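Local coordinates for protein 6-phosphogluconate dehydratase (Shewanella oneidensis, PDB 2GP4) that catalyses the dehydration of 6-phospho-D-gluconate to 2-dehydro-3-deoxy-6-phospho-D-gluconate, a step of the Entner-Doudoroff pathway, and is seen here without its iron-sulfur cluster, at residues 465-470 / 561-566; 488-493 / 522-527; 301-306 / 388-393. All coordinates share one frame; numbering follows the deposited sequence.

Contact 1 (465-470 / 561-566); sequences EAPAVV and GDLIRV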
# COMPACT_ATOMS: atom_id res chain seq x y z
N GLU A 465 1.10 -28.57 -5.86
CA GLU A 465 1.84 -29.01 -7.02
C GLU A 465 0.84 -29.67 -7.97
O GLU A 465 0.28 -30.72 -7.66
CB GLU A 465 2.94 -29.99 -6.61
CG GLU A 465 3.88 -30.37 -7.74
CD GLU A 465 4.88 -31.45 -7.34
OE1 GLU A 465 5.79 -31.16 -6.54
OE2 GLU A 465 4.76 -32.59 -7.84
N ALA A 466 0.61 -29.02 -9.11
CA ALA A 466 -0.48 -29.39 -10.01
C ALA A 466 -0.19 -28.95 -11.45
O ALA A 466 0.55 -27.99 -11.66
CB ALA A 466 -1.77 -28.78 -9.52
N PRO A 467 -0.77 -29.66 -12.44
CA PRO A 467 -0.66 -29.26 -13.85
C PRO A 467 -1.19 -27.84 -14.11
O PRO A 467 -2.10 -27.38 -13.42
CB PRO A 467 -1.51 -30.30 -14.59
CG PRO A 467 -2.37 -30.93 -13.53
CD PRO A 467 -1.55 -30.91 -12.30
N ALA A 468 -0.61 -27.17 -15.11
CA ALA A 468 -0.94 -25.77 -15.39
C ALA A 468 -2.14 -25.62 -16.31
O ALA A 468 -2.42 -26.48 -17.15
CB ALA A 468 0.26 -25.05 -15.98
N VAL A 469 -2.85 -24.50 -16.12
CA VAL A 469 -3.94 -24.09 -16.99
C VAL A 469 -3.70 -22.61 -17.37
O VAL A 469 -3.84 -21.72 -16.53
CB VAL A 469 -5.33 -24.30 -16.31
CG1 VAL A 469 -6.43 -23.63 -17.11
CG2 VAL A 469 -5.62 -25.80 -16.15
N VAL A 470 -3.33 -22.38 -18.62
CA VAL A 470 -2.85 -21.07 -19.07
C VAL A 470 -3.93 -20.27 -19.79
O VAL A 470 -4.56 -20.76 -20.72
CB VAL A 470 -1.60 -21.19 -19.99
CG1 VAL A 470 -0.99 -19.82 -20.27
CG2 VAL A 470 -0.54 -22.11 -19.38
N GLY A 561 -0.60 -28.43 -18.76
CA GLY A 561 -0.13 -29.75 -18.33
C GLY A 561 1.13 -29.69 -17.49
O GLY A 561 1.30 -30.50 -16.58
N ASP A 562 2.01 -28.73 -17.80
CA ASP A 562 3.26 -28.54 -17.04
C ASP A 562 2.97 -28.53 -15.55
O ASP A 562 2.00 -27.92 -15.11
CB ASP A 562 3.92 -27.22 -17.41
CG ASP A 562 4.36 -27.15 -18.86
OD1 ASP A 562 4.31 -28.17 -19.57
OD2 ASP A 562 4.76 -26.04 -19.29
N LEU A 563 3.82 -29.21 -14.78
CA LEU A 563 3.69 -29.17 -13.33
C LEU A 563 4.27 -27.87 -12.78
O LEU A 563 5.39 -27.48 -13.12
CB LEU A 563 4.39 -30.36 -12.66
CG LEU A 563 3.70 -31.73 -12.51
CD1 LEU A 563 2.20 -31.64 -12.22
CD2 LEU A 563 3.95 -32.61 -13.73
N ILE A 564 3.48 -27.20 -11.94
CA ILE A 564 3.91 -26.01 -11.24
C ILE A 564 3.76 -26.22 -9.74
O ILE A 564 2.69 -26.62 -9.27
CB ILE A 564 3.08 -24.79 -11.65
CG1 ILE A 564 3.62 -24.20 -12.94
CG2 ILE A 564 3.05 -23.75 -10.54
CD1 ILE A 564 2.60 -23.38 -13.71
N ARG A 565 4.84 -25.97 -9.01
CA ARG A 565 4.82 -26.10 -7.56
C ARG A 565 4.75 -24.71 -6.94
O ARG A 565 5.68 -23.92 -7.10
CB ARG A 565 6.06 -26.86 -7.07
CG ARG A 565 6.09 -27.12 -5.56
CD ARG A 565 7.43 -27.72 -5.09
NE ARG A 565 7.69 -29.03 -5.69
CZ ARG A 565 8.80 -29.36 -6.35
NH1 ARG A 565 9.79 -28.49 -6.51
NH2 ARG A 565 8.93 -30.58 -6.85
N VAL A 566 3.64 -24.41 -6.28
CA VAL A 566 3.57 -23.23 -5.41
C VAL A 566 3.70 -23.69 -3.95
O VAL A 566 2.78 -24.28 -3.38
CB VAL A 566 2.30 -22.34 -5.67
CG1 VAL A 566 1.03 -23.15 -5.65
CG2 VAL A 566 2.23 -21.18 -4.67

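Contact 2 (488-493 / 522-527); sequences RDCVVV and FKVALM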
# COMPACT_ATOMS: atom_id res chain seq x y z
N ARG A 488 -10.50 -30.30 -11.35
CA ARG A 488 -9.37 -31.15 -10.98
C ARG A 488 -8.29 -30.29 -10.32
O ARG A 488 -8.36 -29.07 -10.36
CB ARG A 488 -8.80 -31.92 -12.19
CG ARG A 488 -8.78 -31.16 -13.51
CD ARG A 488 -7.55 -30.29 -13.65
NE ARG A 488 -7.52 -29.56 -14.92
CZ ARG A 488 -6.80 -29.92 -15.98
NH1 ARG A 488 -6.03 -31.00 -15.94
NH2 ARG A 488 -6.84 -29.18 -17.08
N ASP A 489 -7.30 -30.94 -9.71
CA ASP A 489 -6.14 -30.22 -9.20
C ASP A 489 -5.46 -29.51 -10.36
O ASP A 489 -5.20 -30.12 -11.40
CB ASP A 489 -5.15 -31.19 -8.53
CG ASP A 489 -5.75 -31.92 -7.33
OD1 ASP A 489 -6.92 -31.69 -6.99
OD2 ASP A 489 -5.02 -32.73 -6.74
N CYS A 490 -5.19 -28.21 -10.20
CA CYS A 490 -4.56 -27.41 -11.24
C CYS A 490 -4.01 -26.10 -10.70
O CYS A 490 -4.47 -25.60 -9.68
CB CYS A 490 -5.54 -27.13 -12.39
SG CYS A 490 -7.07 -26.33 -11.86
N VAL A 491 -3.01 -25.55 -11.38
CA VAL A 491 -2.59 -24.18 -11.12
C VAL A 491 -3.05 -23.33 -12.30
O VAL A 491 -2.58 -23.52 -13.43
CB VAL A 491 -1.06 -24.07 -10.90
CG1 VAL A 491 -0.63 -22.62 -10.70
CG2 VAL A 491 -0.63 -24.92 -9.71
N VAL A 492 -4.00 -22.43 -12.05
CA VAL A 492 -4.49 -21.51 -13.09
C VAL A 492 -3.50 -20.35 -13.30
O VAL A 492 -3.28 -19.52 -12.40
CB VAL A 492 -5.90 -20.97 -12.75
CG1 VAL A 492 -6.37 -19.98 -13.82
CG2 VAL A 492 -6.89 -22.12 -12.61
N VAL A 493 -2.89 -20.33 -14.48
CA VAL A 493 -1.90 -19.32 -14.84
C VAL A 493 -2.57 -18.25 -15.70
O VAL A 493 -3.10 -18.54 -16.77
CB VAL A 493 -0.72 -19.94 -15.64
CG1 VAL A 493 0.23 -18.85 -16.17
CG2 VAL A 493 0.04 -20.96 -14.78
N PHE A 522 -10.76 -29.90 -4.51
CA PHE A 522 -9.62 -29.87 -5.42
C PHE A 522 -8.48 -29.03 -4.87
O PHE A 522 -8.70 -28.12 -4.06
CB PHE A 522 -10.03 -29.37 -6.81
CG PHE A 522 -11.07 -30.23 -7.47
CD1 PHE A 522 -10.78 -31.55 -7.82
CD2 PHE A 522 -12.33 -29.72 -7.74
CE1 PHE A 522 -11.74 -32.35 -8.43
CE2 PHE A 522 -13.30 -30.51 -8.35
CZ PHE A 522 -13.01 -31.83 -8.69
N LYS A 523 -7.26 -29.34 -5.30
CA LYS A 523 -6.07 -28.60 -4.87
C LYS A 523 -5.71 -27.60 -5.96
O LYS A 523 -5.23 -27.98 -7.03
CB LYS A 523 -4.91 -29.55 -4.56
CG LYS A 523 -5.20 -30.54 -3.43
CD LYS A 523 -3.94 -31.21 -2.90
CE LYS A 523 -3.29 -30.41 -1.76
NZ LYS A 523 -2.70 -29.09 -2.17
N VAL A 524 -5.96 -26.33 -5.69
CA VAL A 524 -5.85 -25.31 -6.72
C VAL A 524 -5.04 -24.10 -6.28
O VAL A 524 -5.01 -23.77 -5.09
CB VAL A 524 -7.24 -24.84 -7.22
CG1 VAL A 524 -7.93 -25.95 -7.98
CG2 VAL A 524 -8.11 -24.35 -6.06
N ALA A 525 -4.38 -23.45 -7.24
CA ALA A 525 -3.63 -22.23 -6.97
C ALA A 525 -3.66 -21.28 -8.15
O ALA A 525 -3.92 -21.70 -9.29
CB ALA A 525 -2.20 -22.55 -6.59
N LEU A 526 -3.42 -20.00 -7.87
CA LEU A 526 -3.33 -18.97 -8.88
C LEU A 526 -1.89 -18.53 -9.06
O LEU A 526 -1.15 -18.42 -8.09
CB LEU A 526 -4.14 -17.73 -8.47
CG LEU A 526 -5.60 -17.55 -8.88
CD1 LEU A 526 -5.84 -17.95 -10.33
CD2 LEU A 526 -6.50 -18.30 -7.94
N MSE A 527 -1.52 -18.27 -10.30
CA MSE A 527 -0.25 -17.63 -10.61
C MSE A 527 -0.47 -16.58 -11.69
O MSE A 527 -0.96 -16.89 -12.77
CB MSE A 527 0.79 -18.66 -11.05
CG MSE A 527 2.21 -18.11 -11.06
SE MSE A 527 3.47 -19.41 -11.77
CE MSE A 527 2.89 -20.90 -10.67

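Contact 3 (301-306 / 388-393); sequences VVNEKS and EDVNTV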
# COMPACT_ATOMS: atom_id res chain seq x y z
N VAL A 301 11.42 13.71 6.59
CA VAL A 301 10.39 13.03 7.37
C VAL A 301 10.18 11.63 6.80
O VAL A 301 10.08 10.65 7.54
CB VAL A 301 9.07 13.83 7.41
CG1 VAL A 301 7.98 13.05 8.15
CG2 VAL A 301 9.29 15.18 8.07
N VAL A 302 10.15 11.54 5.47
CA VAL A 302 10.25 10.26 4.79
C VAL A 302 11.72 9.83 4.85
O VAL A 302 12.60 10.50 4.29
CB VAL A 302 9.75 10.32 3.33
CG1 VAL A 302 10.00 9.01 2.61
CG2 VAL A 302 8.25 10.70 3.28
N ASN A 303 11.97 8.75 5.58
CA ASN A 303 13.31 8.19 5.74
C ASN A 303 13.20 6.69 5.92
O ASN A 303 12.09 6.16 5.93
CB ASN A 303 14.07 8.84 6.91
CG ASN A 303 13.36 8.64 8.24
OD1 ASN A 303 13.18 7.52 8.71
ND2 ASN A 303 12.96 9.74 8.86
N GLU A 304 14.33 6.01 6.08
CA GLU A 304 14.37 4.56 6.19
C GLU A 304 13.50 4.03 7.34
O GLU A 304 12.75 3.07 7.16
CB GLU A 304 15.81 4.05 6.32
CG GLU A 304 16.74 4.46 5.17
CD GLU A 304 17.60 5.69 5.48
OE1 GLU A 304 17.11 6.66 6.08
OE2 GLU A 304 18.79 5.68 5.10
N LYS A 305 13.59 4.67 8.50
CA LYS A 305 12.83 4.25 9.68
C LYS A 305 11.32 4.45 9.49
O LYS A 305 10.52 3.60 9.90
CB LYS A 305 13.28 5.01 10.93
CG LYS A 305 14.65 4.64 11.44
CD LYS A 305 15.12 5.64 12.47
CE LYS A 305 16.60 5.52 12.72
NZ LYS A 305 16.93 4.36 13.60
N SER A 306 10.94 5.57 8.88
CA SER A 306 9.53 5.89 8.71
C SER A 306 8.91 5.02 7.61
O SER A 306 7.74 4.64 7.71
CB SER A 306 9.31 7.39 8.46
OG SER A 306 10.01 7.84 7.31
N GLU A 388 10.56 4.70 17.22
CA GLU A 388 10.01 5.86 17.92
C GLU A 388 10.77 7.14 17.60
O GLU A 388 10.21 8.24 17.62
CB GLU A 388 10.04 5.64 19.43
CG GLU A 388 9.12 6.60 20.19
CD GLU A 388 9.48 6.75 21.65
OE1 GLU A 388 9.52 5.72 22.37
OE2 GLU A 388 9.69 7.91 22.08
N ASP A 389 12.06 6.98 17.31
CA ASP A 389 12.97 8.11 17.14
C ASP A 389 12.89 8.67 15.72
O ASP A 389 13.84 8.58 14.94
CB ASP A 389 14.41 7.68 17.48
CG ASP A 389 14.87 6.47 16.69
OD1 ASP A 389 14.08 5.53 16.48
OD2 ASP A 389 16.03 6.47 16.26
N VAL A 390 11.73 9.23 15.39
CA VAL A 390 11.51 9.85 14.08
C VAL A 390 10.95 11.26 14.22
O VAL A 390 10.25 11.57 15.19
CB VAL A 390 10.57 8.99 13.17
CG1 VAL A 390 11.30 7.74 12.66
CG2 VAL A 390 9.29 8.61 13.90
N ASN A 391 11.28 12.12 13.25
CA ASN A 391 10.65 13.42 13.16
C ASN A 391 9.33 13.29 12.40
O ASN A 391 9.25 12.58 11.39
CB ASN A 391 11.57 14.46 12.49
CG ASN A 391 11.06 15.89 12.64
OD1 ASN A 391 10.43 16.25 13.64
ND2 ASN A 391 11.34 16.72 11.65
N THR A 392 8.29 13.94 12.90
CA THR A 392 6.99 13.92 12.24
C THR A 392 6.49 15.35 12.05
O THR A 392 7.06 16.29 12.61
CB THR A 392 5.93 13.09 13.02
OG1 THR A 392 5.43 13.85 14.12
CG2 THR A 392 6.51 11.78 13.54
N VAL A 393 5.43 15.50 11.26
CA VAL A 393 4.81 16.80 11.04
C VAL A 393 4.24 17.43 12.32
O VAL A 393 3.98 18.63 12.35
CB VAL A 393 3.73 16.74 9.94
CG1 VAL A 393 4.35 16.36 8.60
CG2 VAL A 393 2.60 15.78 10.32
O HOH W 1 10.78 10.74 10.15

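Contact 1 (465-470 / 561-566)
Ala-466 and Ile-564 satisfy each other's backbone. Ala-466 N donates to Ile-564 O at 3.2 Å, and Ile-564 N returns a bond to Ala-466 O at 3.0 Å. They form an antiparallel hydrogen-bonded pair, with the non-hydrogen-bonded pairs Glu-465/Arg-565 and Pro-467/Leu-563 next to it. Pro-467 has no N-H to give, but its CA-H leans on Asp-562 O. That oxygen also takes a weak bond from Ala-468 N. Beyond it, Gly-561 N donates to Ala-468 O at 3.1 Å. The carboxylate of Asp-562 is held by Arg-585 and Gln-559 N.

The side chains of Glu-465 and Arg-565 lie side by side, pointing the same way. Glu-465 runs extended with CG anti to N (chi1 -173°), and its OE1 is gripped side-on by Arg-565 NE at 3.0 Å and NH2 at 3.2 Å. Both nitrogens come from one face of the carboxylate, whose plane is turned 61° from the guanidinium. Arg-565 NH1 pairs with Glu-572. A leucine in place of Arg-565 would probably leave both Glu-465 and Glu-572 without their positive mate. On the face that carries Ala-466 and Ile-564, Ile-564 CD1 reaches Ala-468 CB at 3.7 Å. This is typical of an antiparallel strand pair in a mixed sheet: strand 563-567 is added beside strand 463-471, which runs parallel to strand 490-494 on its other side.

Contact 2 (488-493 / 522-527)
Ala-525 O takes one of the two shortest bonds across this contact, from Val-492 N at 2.9 Å. The donor lies nearly along the C=O axis, and the CA-H of Val-491 leans on the same oxygen. The two strands are parallel neighbours joined by a beta-alpha-beta crossover. Its helix 511-519 covers one face of the sheet, where Leu-514 touches Val-492, Val-524 and Leu-526.

The parallel ladder runs on either side of that bond. Ala-525 N donates to Cys-490 O in the carbonyl plane, and Met-527 N donates to Val-492 O at 3.0 Å. Cys-490 N reaches Lys-523 O at 3.2 Å. Ahead of the strand, the carboxylate of Asp-489 extends the ladder: Lys-523 N donates to OD1 at 2.9 Å, almost straight at 174°, from well above the carboxylate plane. The amine of Lys-523 goes to Val-463 O instead.

On the helix-covered face, Leu-526 lies alongside Val-492, its CD1 3.9 Å from Val-492 CB. On the other face, which also carries Val-493 and the selenomethionine Met-527, Val-491 CG2 rests against Ala-525 CB at 4.2 Å. At the loop end the Phe-522 ring lies flat against the Arg-488 backbone. Arg-488 N sits 3.6 Å above the ring plane, over its centre, while Asp-489 OD1 lies in plane at the ring edge.

Contact 3 (301-306 / 388-393)
A capping box of Asn-303 and Ser-306 opens helix 304-316, and Asn-303, Lys-305 and Ser-306 of this turn face Val-390 of the loop and short strand at 388-393. Asn-303 is the N-cap. Its OD1 accepts from Ser-306 N at 3.0 Å, from above the amide plane, and takes a weak bond from Lys-305 N. In return, Asn-303 N donates to Ser-306 OG at 2.8 Å. The box thus satisfies backbone N-H groups of the first helical turn.

Val-390 packs on this turn through one methyl. With chi1 at -73°, CG1 stands anti to the carbonyl carbon and comes 3.8 Å from Lys-305 CB. The lysine chain then crosses Asp-389 at about a right angle. It bends at its last torsion, which puts NZ 3.5 Å from Asp-389 OD2 in a long salt bridge. Asp-389 itself is the centre of an inverse gamma turn.

At the other end, Val-301 CG1 lies 3.5 Å from Asn-391 O. One water fills the polar part of the junction. It sits 2.7 Å from Val-301 O and 2.7 Å from Asn-391 O, and takes a weak bond from Asn-303 ND2. The side-chain nitrogen of Asn-391 turns to Ser-296 OG, and that of Asn-303 also bonds Glu-300 O.

No direct hydrogen bond joins the two segments. Their attachment rests on methyl packing, a bridging water and an ion pair that, at this length, probably adds only modest attraction.

Contacts 1 and 2 belong to one mixed sheet, and contact 2 is nested in the chain loop closed by contact 1. Their centres are 7 Å apart. Neighbouring strands 463-471 and 490-494 join them: Val-469 O lies 2.7 Å from Val-493 N, and Val-469 N lies 2.9 Å from Val-491 O, both probable hydrogen bonds. Val-566 of contact 1 also packs on Ala-525 of contact 2. Contact 3 belongs to the N-terminal part of the dehydratase family sequence, across the chain's centre from the other two. Its centre is 44 Å from that of contact 1 and 43 Å from that of contact 2; nearest atoms are about 29 Å apart in both cases.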